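Local coordinates for putative dihydrodipicolinate synthase family protein (PDB 3QFE) that is of unknown function but belongs to the dihydrodipicolinate synthase family, whose members fold as TIM barrels, at residues T20-K25 and N55-L60; D27-A32 and R63-Q68; R36-L41 and T47-L52; Q94-I99 and S135-L140; A220-N223 and T228-K231. All blocks are in the same frame, centred on the assembly; numbering follows the deposited sequence. Where two conformers were deposited one is given.

Contact 1 of 5, residues T20-K25 and N55-L60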
# COMPACT_ATOMS: atom_id res chain seq x y z
N THR A 20 8.15 -5.49 5.51
CA THR A 20 8.32 -6.87 5.97
C THR A 20 9.55 -7.06 6.85
O THR A 20 10.65 -6.61 6.51
CB THR A 20 8.40 -7.81 4.76
OG1 THR A 20 7.19 -7.70 4.02
CG2 THR A 20 8.61 -9.29 5.18
N PHE A 21 9.35 -7.78 7.96
CA PHE A 21 10.39 -8.10 8.93
C PHE A 21 11.07 -9.43 8.59
O PHE A 21 10.39 -10.41 8.31
CB PHE A 21 9.75 -8.21 10.33
CG PHE A 21 9.38 -6.88 10.96
CD1 PHE A 21 10.24 -6.25 11.86
CD2 PHE A 21 8.19 -6.25 10.63
CE1 PHE A 21 9.90 -5.01 12.45
CE2 PHE A 21 7.87 -5.00 11.19
CZ PHE A 21 8.72 -4.39 12.12
N PHE A 22 12.41 -9.47 8.65
CA PHE A 22 13.18 -10.69 8.41
C PHE A 22 14.12 -10.95 9.56
O PHE A 22 14.88 -10.04 9.98
CB PHE A 22 14.04 -10.60 7.13
CG PHE A 22 13.24 -10.41 5.87
CD1 PHE A 22 12.46 -11.46 5.34
CD2 PHE A 22 13.29 -9.20 5.18
CE1 PHE A 22 11.74 -11.29 4.18
CE2 PHE A 22 12.57 -9.02 4.01
CZ PHE A 22 11.78 -10.07 3.52
N ASP A 23 14.13 -12.19 10.05
CA ASP A 23 15.18 -12.62 10.95
C ASP A 23 16.46 -12.74 10.12
O ASP A 23 16.57 -13.61 9.26
CB ASP A 23 14.83 -13.95 11.62
CG ASP A 23 15.92 -14.44 12.55
OD1 ASP A 23 16.19 -13.79 13.58
OD2 ASP A 23 16.53 -15.48 12.26
N SER A 24 17.44 -11.88 10.36
CA SER A 24 18.61 -11.86 9.49
C SER A 24 19.53 -13.08 9.62
O SER A 24 20.15 -13.49 8.64
CB SER A 24 19.39 -10.55 9.64
OG SER A 24 19.89 -10.43 10.96
N LYS A 25 19.61 -13.68 10.81
CA LYS A 25 20.46 -14.87 11.01
C LYS A 25 20.02 -16.07 10.18
O LYS A 25 20.86 -16.85 9.71
CB LYS A 25 20.53 -15.25 12.50
N ASN A 55 6.49 -2.19 -1.37
CA ASN A 55 7.20 -1.88 -0.13
C ASN A 55 7.47 -3.10 0.78
O ASN A 55 8.34 -3.05 1.63
CB ASN A 55 6.44 -0.80 0.66
CG ASN A 55 6.53 0.56 -0.01
OD1 ASN A 55 7.54 1.26 0.11
ND2 ASN A 55 5.48 0.94 -0.75
N ALA A 56 6.71 -4.17 0.59
CA ALA A 56 6.84 -5.37 1.43
C ALA A 56 7.84 -6.34 0.84
O ALA A 56 8.02 -7.45 1.38
CB ALA A 56 5.50 -6.06 1.57
N GLU A 57 8.49 -5.94 -0.27
CA GLU A 57 9.43 -6.81 -0.97
C GLU A 57 8.73 -8.14 -1.37
O GLU A 57 9.32 -9.24 -1.28
CB GLU A 57 10.65 -7.09 -0.08
CG GLU A 57 11.49 -5.86 0.29
CD GLU A 57 12.47 -6.16 1.42
OE1 GLU A 57 12.01 -6.28 2.58
OE2 GLU A 57 13.70 -6.26 1.17
N ALA A 58 7.48 -8.03 -1.80
CA ALA A 58 6.69 -9.21 -2.15
C ALA A 58 7.40 -10.06 -3.20
O ALA A 58 7.30 -11.29 -3.17
CB ALA A 58 5.31 -8.81 -2.64
N PHE A 59 8.09 -9.43 -4.13
CA PHE A 59 8.75 -10.19 -5.18
C PHE A 59 9.99 -10.96 -4.71
O PHE A 59 10.56 -11.73 -5.47
CB PHE A 59 9.08 -9.30 -6.37
CG PHE A 59 8.01 -9.28 -7.43
CD1 PHE A 59 8.28 -9.76 -8.73
CD2 PHE A 59 6.73 -8.77 -7.16
CE1 PHE A 59 7.28 -9.72 -9.73
CE2 PHE A 59 5.74 -8.73 -8.14
CZ PHE A 59 6.01 -9.21 -9.43
N LEU A 60 10.39 -10.76 -3.45
CA LEU A 60 11.52 -11.47 -2.83
C LEU A 60 11.06 -12.65 -1.95
O LEU A 60 11.87 -13.33 -1.32
CB LEU A 60 12.37 -10.51 -2.00
CG LEU A 60 12.85 -9.21 -2.67
CD1 LEU A 60 13.84 -8.46 -1.77
CD2 LEU A 60 13.47 -9.46 -4.01
O HOH W 1 9.68 -4.83 3.23
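Phe-22 brings the edge of its ring to the carboxylate of Glu-57: CE2 lies 3.1 Å from OE1, near the ring plane, so the oxygen meets the slightly positive C-H rim. Ring and carboxylate planes are turned 72° apart. Beside this, OG1 of Thr-20 donates a 2.8 Å hydrogen bond to O of Ala-56, arriving well bent from the carbonyl direction (C=O...donor angle 117°). The torsion of Thr-20 (chi1 -60°) sets OG1 anti to its own carbonyl carbon, which also puts it 3.4 Å from CB of Ala-56. A water ties the two segments together a second time, accepting from N of Thr-20 at 2.8 Å and donating to O of Asn-55 and OE1 of Glu-57. OE1 is gripped further by a salt bridge to Lys-266, which also bonds to O of Thr-20, while OE2 takes the backbone N of Arg-289; the carboxylate, though buried, is thus well satisfied. The contact joins the short strand 22-23 to the loop between barrel strand 48-51 and helix 63-77, with helix 262-271 against Phe-22 and Glu-57 and strand 28-29 alongside Thr-20.

Contact 2 of 5, residues D27-A32 and R63-Q68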
# COMPACT_ATOMS: atom_id res chain seq x y z
N ASP A 27 17.32 -15.71 7.68
CA ASP A 27 16.64 -15.23 6.48
C ASP A 27 15.23 -15.82 6.34
O ASP A 27 14.89 -16.42 5.32
CB ASP A 27 17.47 -15.53 5.21
CG ASP A 27 17.00 -14.72 4.00
OD1 ASP A 27 16.21 -13.75 4.16
OD2 ASP A 27 17.41 -15.08 2.87
N THR A 28 14.43 -15.65 7.38
CA THR A 28 13.06 -16.13 7.39
C THR A 28 12.23 -14.97 7.88
O THR A 28 12.77 -14.01 8.44
CB THR A 28 12.87 -17.32 8.37
OG1 THR A 28 13.45 -16.99 9.64
CG2 THR A 28 13.53 -18.64 7.81
N LEU A 29 10.93 -15.03 7.64
CA LEU A 29 10.04 -14.02 8.16
C LEU A 29 10.10 -13.99 9.69
O LEU A 29 10.27 -15.02 10.33
CB LEU A 29 8.62 -14.36 7.73
CG LEU A 29 8.30 -14.40 6.24
CD1 LEU A 29 6.83 -14.77 6.05
CD2 LEU A 29 8.62 -13.08 5.57
N ASP A 30 9.98 -12.81 10.28
CA ASP A 30 9.79 -12.72 11.73
C ASP A 30 8.31 -12.39 11.99
O ASP A 30 7.93 -11.21 12.08
CB ASP A 30 10.70 -11.65 12.32
CG ASP A 30 10.52 -11.49 13.83
OD1 ASP A 30 9.59 -12.04 14.45
OD2 ASP A 30 11.34 -10.77 14.41
N LEU A 31 7.49 -13.43 12.07
CA LEU A 31 6.03 -13.29 12.17
C LEU A 31 5.57 -12.68 13.51
O LEU A 31 4.62 -11.89 13.54
CB LEU A 31 5.32 -14.62 11.86
CG LEU A 31 5.56 -15.16 10.42
CD1 LEU A 31 5.00 -16.57 10.15
CD2 LEU A 31 5.11 -14.18 9.32
N ALA A 32 6.25 -13.01 14.60
CA ALA A 32 5.91 -12.41 15.88
C ALA A 32 6.06 -10.88 15.81
O ALA A 32 5.14 -10.15 16.20
CB ALA A 32 6.75 -13.02 17.04
N ARG A 63 6.11 -18.33 -2.38
CA ARG A 63 4.66 -18.42 -2.37
C ARG A 63 4.11 -18.64 -0.95
O ARG A 63 3.14 -18.01 -0.53
CB ARG A 63 4.20 -19.53 -3.30
CG ARG A 63 2.76 -19.95 -3.08
CD ARG A 63 2.50 -21.33 -3.62
NE ARG A 63 1.07 -21.58 -3.62
CZ ARG A 63 0.48 -22.77 -3.73
NH1 ARG A 63 1.21 -23.89 -3.87
NH2 ARG A 63 -0.84 -22.85 -3.71
N GLU A 64 4.73 -19.56 -0.23
CA GLU A 64 4.34 -19.85 1.14
C GLU A 64 4.50 -18.64 2.09
O GLU A 64 3.65 -18.38 2.95
CB GLU A 64 5.13 -21.05 1.63
CG GLU A 64 4.80 -21.50 3.00
CD GLU A 64 5.21 -22.94 3.27
OE1 GLU A 64 5.52 -23.69 2.30
OE2 GLU A 64 5.21 -23.30 4.47
N GLU A 65 5.58 -17.89 1.92
CA GLU A 65 5.79 -16.71 2.75
C GLU A 65 4.70 -15.67 2.49
O GLU A 65 4.17 -15.07 3.44
CB GLU A 65 7.19 -16.13 2.55
CG GLU A 65 8.26 -17.03 3.19
CD GLU A 65 9.69 -16.65 2.79
OE1 GLU A 65 9.88 -15.94 1.80
OE2 GLU A 65 10.64 -17.08 3.49
N ARG A 66 4.35 -15.50 1.22
CA ARG A 66 3.27 -14.61 0.85
C ARG A 66 2.00 -14.91 1.62
O ARG A 66 1.38 -14.00 2.15
CB ARG A 66 2.96 -14.70 -0.65
CG ARG A 66 3.92 -13.90 -1.52
CD ARG A 66 3.67 -14.30 -2.97
NE ARG A 66 4.38 -13.46 -3.91
CZ ARG A 66 3.93 -12.29 -4.36
NH1 ARG A 66 2.76 -11.82 -3.94
NH2 ARG A 66 4.66 -11.60 -5.25
N ALA A 67 1.62 -16.18 1.65
CA ALA A 67 0.39 -16.63 2.34
C ALA A 67 0.46 -16.44 3.85
O ALA A 67 -0.54 -16.14 4.49
CB ALA A 67 0.08 -18.14 2.00
N GLN A 68 1.64 -16.68 4.43
CA GLN A 68 1.81 -16.52 5.87
C GLN A 68 1.65 -15.05 6.25
O GLN A 68 1.09 -14.74 7.29
CB GLN A 68 3.18 -17.05 6.35
CG GLN A 68 3.20 -18.54 6.33
CD GLN A 68 4.60 -19.14 6.43
OE1 GLN A 68 5.62 -18.46 6.24
NE2 GLN A 68 4.64 -20.44 6.74
O HOH W 2 10.23 -17.53 6.18
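With CG anti to the carbonyl carbon (chi1 -62°) and CD1 extended beyond it (chi2 -180°), Leu-29 reaches straight to helix 63-77 and lays CD1 on Glu-65, 3.8 Å from CB and 3.7 Å from the carbonyl O. The similar first torsion of Glu-65 (chi1 -72°) brings its CG to 4.0 Å from CG of Leu-29; beyond it the chain runs extended, and the aliphatic part of the glutamate serves as packing surface. This is the small antiparallel hairpin 22-23/28-29 of a TIM-barrel protein set against a barrel helix; Asp-27 and Thr-28, both opposite Asp-23, form a G1 beta bulge in it. One helical turn beyond Glu-65, Gln-68 adds OE1 at 3.9 Å from Leu-29 CD1 and offers its CB to CD1 of Leu-31, a looser approach of 4.2 Å. Leu-69 of the same helix touches both leucines. Asp-30, between them, is the N-cap of helix 31-42 and caps a backbone N of its first turn. On the polar side Arg-289 makes salt bridges to Asp-27 and to OE1 of Glu-65, probably offsetting the like charges of these two acids; OE1 also accepts from N of Thr-62, just before the helix. The other oxygen of Glu-65, OE2, takes a 2.8 Å bond from a water that in turn accepts from N of Leu-29 at 3.0 Å.

Contact 3 of 5, residues R36-L41 and T47-L52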
# COMPACT_ATOMS: atom_id res chain seq x y z
N ARG A 36 2.85 -7.82 15.62
CA ARG A 36 2.88 -6.62 16.46
C ARG A 36 2.78 -5.37 15.63
O ARG A 36 2.04 -4.44 15.97
CB ARG A 36 4.16 -6.55 17.29
CG ARG A 36 4.26 -7.61 18.34
CD ARG A 36 5.40 -7.35 19.31
NE ARG A 36 5.37 -8.33 20.39
CZ ARG A 36 6.31 -8.44 21.33
NH1 ARG A 36 6.18 -9.36 22.28
NH2 ARG A 36 7.37 -7.64 21.30
N TYR A 37 3.51 -5.36 14.52
CA TYR A 37 3.64 -4.18 13.67
C TYR A 37 2.36 -3.89 12.89
O TYR A 37 1.87 -2.77 12.91
CB TYR A 37 4.83 -4.36 12.72
CG TYR A 37 5.08 -3.19 11.79
CD1 TYR A 37 5.60 -1.98 12.28
CD2 TYR A 37 4.78 -3.28 10.44
CE1 TYR A 37 5.83 -0.90 11.44
CE2 TYR A 37 5.00 -2.20 9.59
CZ TYR A 37 5.53 -1.01 10.09
OH TYR A 37 5.75 0.06 9.23
N TYR A 38 1.82 -4.91 12.22
CA TYR A 38 0.54 -4.78 11.52
C TYR A 38 -0.57 -4.31 12.47
O TYR A 38 -1.40 -3.48 12.10
CB TYR A 38 0.11 -6.13 10.96
CG TYR A 38 0.83 -6.67 9.73
CD1 TYR A 38 1.42 -5.84 8.80
CD2 TYR A 38 0.85 -8.04 9.49
CE1 TYR A 38 2.05 -6.37 7.67
CE2 TYR A 38 1.45 -8.58 8.36
CZ TYR A 38 2.05 -7.74 7.46
OH TYR A 38 2.65 -8.27 6.36
N ALA A 39 -0.61 -4.89 13.68
CA ALA A 39 -1.63 -4.56 14.65
C ALA A 39 -1.48 -3.09 15.06
O ALA A 39 -2.47 -2.34 15.10
CB ALA A 39 -1.56 -5.48 15.84
N TYR A 40 -0.25 -2.66 15.32
CA TYR A 40 -0.01 -1.27 15.65
C TYR A 40 -0.50 -0.33 14.53
O TYR A 40 -1.17 0.69 14.80
CB TYR A 40 1.47 -1.03 15.90
CG TYR A 40 1.74 0.39 16.32
CD1 TYR A 40 1.55 0.79 17.64
CD2 TYR A 40 2.16 1.34 15.39
CE1 TYR A 40 1.78 2.09 18.02
CE2 TYR A 40 2.38 2.66 15.76
CZ TYR A 40 2.18 3.03 17.07
OH TYR A 40 2.40 4.32 17.46
N LEU A 41 -0.17 -0.66 13.27
CA LEU A 41 -0.60 0.19 12.15
C LEU A 41 -2.13 0.25 12.04
O LEU A 41 -2.70 1.32 11.81
CB LEU A 41 -0.01 -0.28 10.81
CG LEU A 41 1.50 -0.25 10.61
CD1 LEU A 41 1.79 -0.76 9.21
CD2 LEU A 41 2.08 1.14 10.80
N THR A 47 -7.40 3.31 7.24
CA THR A 47 -8.59 2.67 6.68
C THR A 47 -8.35 1.18 6.41
O THR A 47 -9.20 0.35 6.68
CB THR A 47 -9.07 3.40 5.41
OG1 THR A 47 -9.37 4.76 5.73
CG2 THR A 47 -10.33 2.71 4.82
N GLY A 48 -7.19 0.82 5.90
CA GLY A 48 -6.89 -0.57 5.61
C GLY A 48 -5.41 -0.78 5.41
O GLY A 48 -4.65 0.18 5.35
N LEU A 49 -5.01 -2.05 5.31
CA LEU A 49 -3.64 -2.42 5.01
C LEU A 49 -3.51 -3.04 3.61
O LEU A 49 -4.34 -3.86 3.18
CB LEU A 49 -3.05 -3.37 6.05
CG LEU A 49 -2.86 -2.85 7.50
CD1 LEU A 49 -2.37 -3.94 8.43
CD2 LEU A 49 -1.89 -1.68 7.56
N VAL A 50 -2.45 -2.62 2.93
CA VAL A 50 -2.03 -3.30 1.73
C VAL A 50 -0.88 -4.22 2.11
O VAL A 50 0.17 -3.75 2.54
CB VAL A 50 -1.64 -2.31 0.61
CG1 VAL A 50 -0.97 -3.04 -0.55
CG2 VAL A 50 -2.88 -1.53 0.16
N ILE A 51 -1.11 -5.53 2.00
CA ILE A 51 -0.10 -6.52 2.31
C ILE A 51 0.47 -7.05 1.00
O ILE A 51 -0.27 -7.40 0.09
CB ILE A 51 -0.70 -7.70 3.15
CG1 ILE A 51 -1.50 -7.15 4.34
CG2 ILE A 51 0.38 -8.65 3.63
CD1 ILE A 51 -0.69 -6.23 5.28
N LEU A 52 1.78 -7.11 0.92
CA LEU A 52 2.49 -7.60 -0.25
C LEU A 52 2.47 -6.59 -1.37
O LEU A 52 2.55 -6.95 -2.53
CB LEU A 52 1.97 -8.96 -0.75
CG LEU A 52 1.77 -10.11 0.24
CD1 LEU A 52 1.17 -11.32 -0.50
CD2 LEU A 52 3.06 -10.46 0.96
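Tyr-38 presents one face of its ring to Ile-51, whose CD1 stands 4.0 Å from the ring centroid and 29° off the normal, a CH-pi contact. CG of the tyrosine stands anti to the carbonyl carbon (chi1 -74°), which carries the ring to the isoleucine. CG2 of Ile-51 lies 3.6 Å from OH of Tyr-38, so both ends of the branched side chain are used; the two side chains come from opposite directions. The setting is a beta-alpha-beta unit of the TIM barrel: helix 31-42 connects the parallel neighbours 13-17 and 48-51, and here it packs back on the second strand, their local axes 9.8 Å apart and running at 145°. Two residues earlier in the strand, Leu-49 also faces the helix. Its CD1 sits 4.2 Å from CB of Tyr-38, while CD2 meets CB of Leu-41 at 4.0 Å, the two leucine side chains crossing at about a right angle. One leucine therefore spans one turn of the helix with its two methyls. Further out, Ala-73 of helix 63-77 touches both Tyr-38 and Ile-51, and Cys-16 of strand 13-17 touches both Leu-41 and Leu-49. The strand itself is fixed by backbone hydrogen bonds on its two sides, between Leu-49 and Met-84 and between Val-50 and Cys-16. Within the helix, Leu-41 also leans on Tyr-37: its CG lies 4.1 Å above the ring plane, displaced toward the rim.

Contact 4 of 5, residues Q94-I99 and S135-L140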
# COMPACT_ATOMS: atom_id res chain seq x y z
N GLN A 94 0.45 -17.98 -12.21
CA GLN A 94 1.03 -17.52 -10.95
C GLN A 94 0.13 -16.55 -10.24
O GLN A 94 -0.05 -16.66 -9.03
CB GLN A 94 2.37 -16.86 -11.20
CG GLN A 94 3.48 -17.80 -11.59
CD GLN A 94 4.63 -17.04 -12.20
OE1 GLN A 94 4.43 -15.95 -12.77
NE2 GLN A 94 5.83 -17.60 -12.10
N VAL A 95 -0.47 -15.61 -10.97
CA VAL A 95 -1.40 -14.66 -10.38
C VAL A 95 -2.61 -15.35 -9.74
O VAL A 95 -2.96 -15.01 -8.61
CB VAL A 95 -1.84 -13.54 -11.39
CG1 VAL A 95 -2.93 -12.60 -10.77
CG2 VAL A 95 -0.61 -12.71 -11.81
N LEU A 96 -3.20 -16.34 -10.43
CA LEU A 96 -4.34 -17.07 -9.87
C LEU A 96 -3.99 -17.89 -8.64
O LEU A 96 -4.77 -17.97 -7.70
CB LEU A 96 -5.03 -17.93 -10.93
CG LEU A 96 -5.78 -17.08 -11.95
CD1 LEU A 96 -6.33 -18.00 -13.02
CD2 LEU A 96 -6.90 -16.22 -11.29
N GLU A 97 -2.82 -18.50 -8.65
CA GLU A 97 -2.35 -19.21 -7.46
C GLU A 97 -2.20 -18.25 -6.26
O GLU A 97 -2.72 -18.53 -5.17
CB GLU A 97 -1.04 -19.96 -7.79
CG GLU A 97 -0.38 -20.62 -6.59
CD GLU A 97 0.83 -21.46 -7.01
OE1 GLU A 97 1.98 -20.94 -7.03
OE2 GLU A 97 0.59 -22.64 -7.33
N HIS A 98 -1.52 -17.10 -6.47
CA HIS A 98 -1.44 -16.08 -5.42
C HIS A 98 -2.81 -15.61 -4.96
O HIS A 98 -3.05 -15.50 -3.76
CB HIS A 98 -0.68 -14.85 -5.90
CG HIS A 98 0.77 -15.10 -6.12
ND1 HIS A 98 1.55 -14.26 -6.89
CD2 HIS A 98 1.59 -16.08 -5.68
CE1 HIS A 98 2.80 -14.71 -6.90
NE2 HIS A 98 2.84 -15.83 -6.19
N ILE A 99 -3.71 -15.33 -5.92
CA ILE A 99 -5.04 -14.91 -5.54
C ILE A 99 -5.76 -15.95 -4.66
O ILE A 99 -6.26 -15.61 -3.59
CB ILE A 99 -5.91 -14.53 -6.76
CG1 ILE A 99 -5.40 -13.22 -7.40
CG2 ILE A 99 -7.36 -14.41 -6.34
CD1 ILE A 99 -6.11 -12.84 -8.74
N SER A 135 -10.18 -11.17 -13.49
CA SER A 135 -11.39 -10.72 -12.76
C SER A 135 -12.42 -11.81 -12.71
O SER A 135 -13.02 -12.09 -11.69
CB SER A 135 -12.08 -9.53 -13.43
OG SER A 135 -11.16 -8.54 -13.80
N CYS A 136 -12.62 -12.42 -13.87
CA CYS A 136 -13.58 -13.47 -14.05
C CYS A 136 -13.27 -14.72 -13.20
O CYS A 136 -14.19 -15.34 -12.67
CB CYS A 136 -13.66 -13.78 -15.55
SG CYS A 136 -14.37 -15.33 -15.99
N GLN A 137 -11.99 -15.09 -13.05
CA GLN A 137 -11.63 -16.30 -12.29
C GLN A 137 -11.41 -16.06 -10.80
O GLN A 137 -11.46 -17.01 -10.00
CB GLN A 137 -10.40 -16.98 -12.88
CG GLN A 137 -10.61 -17.59 -14.27
CD GLN A 137 -9.53 -18.59 -14.61
OE1 GLN A 137 -9.34 -19.58 -13.92
NE2 GLN A 137 -8.81 -18.32 -15.68
N SER A 138 -11.20 -14.79 -10.43
CA SER A 138 -10.79 -14.43 -9.08
C SER A 138 -11.94 -14.52 -8.09
O SER A 138 -13.02 -13.97 -8.32
CB SER A 138 -10.15 -13.04 -9.02
OG SER A 138 -9.94 -12.65 -7.66
N PRO A 139 -11.71 -15.21 -6.96
CA PRO A 139 -12.71 -15.27 -5.91
C PRO A 139 -12.79 -14.00 -5.07
O PRO A 139 -13.69 -13.87 -4.25
CB PRO A 139 -12.26 -16.45 -5.04
CG PRO A 139 -10.84 -16.70 -5.40
CD PRO A 139 -10.62 -16.20 -6.79
N LEU A 140 -11.86 -13.08 -5.27
CA LEU A 140 -11.85 -11.82 -4.54
C LEU A 140 -11.97 -10.63 -5.51
O LEU A 140 -11.54 -10.72 -6.66
CB LEU A 140 -10.56 -11.69 -3.69
CG LEU A 140 -10.39 -12.54 -2.40
CD1 LEU A 140 -9.02 -12.34 -1.79
CD2 LEU A 140 -11.48 -12.30 -1.34
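Leu-96 and Gln-137 meet with their side chains at about a right angle. CD1 of the leucine rests over a face of the amide, 3.6 Å from CD and 3.5 Å from OE1, and CD2 lies 3.9 Å from CB of the glutamine. The amide is turned to its own helix for its bond: NE2 donates to OD1 of Asp-133, while the face of the group stays against Leu-96. One turn on, Ile-99 lays its CG2, anti to the backbone N, against two residues: OG of Ser-138 at 3.4 Å and CD of Pro-139 at 3.7 Å. Helices 92-105 and 124-137 belong to the outer layer of the TIM barrel, and this contact joins the first to the end of the second, where Ser-138 is the first residue to leave helical geometry. Val-110 of strand 109-112 touches Ile-99, Ser-138 and Leu-140. OG of Ser-138 donates to O of Leu-140 at 2.7 Å, in the carbonyl plane and on a lone pair, a bond that spans Pro-139. That carbonyl also accepts from ND2 of Asn-170, which bonds to O of Ser-135 as well.

Contact 5 of 5, residues A220-N223 and T228-K231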
# COMPACT_ATOMS: atom_id res chain seq x y z
N ALA A 220 3.20 4.79 1.30
CA ALA A 220 4.41 4.23 1.91
C ALA A 220 4.77 4.86 3.25
O ALA A 220 5.19 4.17 4.17
CB ALA A 220 5.59 4.36 0.95
N PHE A 221 4.58 6.17 3.35
CA PHE A 221 5.03 6.95 4.50
C PHE A 221 4.13 6.75 5.72
O PHE A 221 4.49 7.15 6.84
CB PHE A 221 5.05 8.43 4.11
CG PHE A 221 5.87 9.29 5.04
CD1 PHE A 221 7.18 8.94 5.36
CD2 PHE A 221 5.33 10.45 5.58
CE1 PHE A 221 7.94 9.72 6.20
CE2 PHE A 221 6.08 11.25 6.41
CZ PHE A 221 7.39 10.89 6.72
N ALA A 222 2.96 6.14 5.52
CA ALA A 222 2.08 5.78 6.62
C ALA A 222 2.68 4.62 7.39
O ALA A 222 2.24 4.35 8.49
CB ALA A 222 0.69 5.41 6.10
N ASN A 223 3.67 3.94 6.82
CA ASN A 223 4.50 2.98 7.57
C ASN A 223 5.22 3.68 8.71
O ASN A 223 5.42 3.09 9.78
CB ASN A 223 5.59 2.35 6.70
CG ASN A 223 5.11 1.12 5.96
OD1 ASN A 223 4.88 0.07 6.56
ND2 ASN A 223 5.02 1.23 4.64
N THR A 228 -0.12 10.60 11.96
CA THR A 228 0.01 11.86 11.22
C THR A 228 -0.66 11.78 9.85
O THR A 228 -1.48 12.62 9.51
CB THR A 228 1.48 12.32 11.11
OG1 THR A 228 2.04 12.36 12.42
CG2 THR A 228 1.57 13.71 10.51
N VAL A 229 -0.36 10.74 9.08
CA VAL A 229 -0.94 10.64 7.76
C VAL A 229 -2.47 10.51 7.86
O VAL A 229 -3.18 11.10 7.06
CB VAL A 229 -0.33 9.48 6.91
CG1 VAL A 229 -1.12 9.28 5.63
CG2 VAL A 229 1.08 9.79 6.54
N SER A 230 -2.97 9.77 8.85
CA SER A 230 -4.41 9.69 9.06
C SER A 230 -4.99 11.01 9.50
O SER A 230 -6.11 11.32 9.13
CB SER A 230 -4.78 8.64 10.11
OG SER A 230 -4.29 7.38 9.74
N LYS A 231 -4.26 11.77 10.33
CA LYS A 231 -4.76 13.08 10.74
C LYS A 231 -4.95 13.97 9.51
O LYS A 231 -5.95 14.66 9.41
CB LYS A 231 -3.87 13.76 11.80
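The Phe-221 ring is met at a slant by Val-229, CG2 of the valine lying 4.4 Å from CD2, neither squarely over the ring nor in its plane; Met-307 and Ala-254 pack on the same phenylalanine from helices 297-317 and 241-254. The other flat group, the amide of Asn-223, bonds to a partner lying near its plane. ND2 donates to O of Ala-220 at 3.0 Å, with an N-H...O angle of 151° and the acceptor 12° out of the amide plane, using a lone pair of that carbonyl. The same oxygen receives the backbone N of Asn-223 at 3.1 Å, so Asn-223 grips it twice and closes the 3-10 turn 220-222. ND2 also bonds to O of Pro-17, and OD1 accepts from OH of Tyr-37 and N of Val-19, which together fix the amide against rotation. On the helix side Val-229 makes all the contacts. Its chi1 of 171° leaves CG2 anti to the carbonyl carbon, turned to Phe-221 and to Ala-222, whose CA it reaches at 4.1 Å; CB of Val-229 faces CB of Ala-222 at 4.3 Å. These are apolar contacts of modest closeness, buried against Ile-14 and Cys-16 of strand 13-17. The arrangement is that of a TIM-barrel beta-to-alpha connection, the turn that follows strand 216-218 folding onto helix 226-237.

In the fold
Contacts 1 and 2 are the closest pair, with centres 8 Å apart: the two strands of one hairpin supply a segment to each, Asp-23 N lying 2.8 Å from Thr-28 O. Contact 3, helix against barrel strand, has its centre about 15 Å from the centres of both and touches contact 1 through the edge-to-face rings of Phe-21 and Tyr-37. Contact 5 follows at about 12 Å from contact 3, linked by Tyr-37 OH to Asn-223 OD1, 2.8 Å. Contact 4 lies about 30 Å from contact 5, centre to centre, and meets contact 2 through a long, weak ion pair of Arg-63 with Glu-97. Calcium, at Ala-315 and Ser-318, ends helix 297-317, whose Met-307 touches Phe-221 of contact 5.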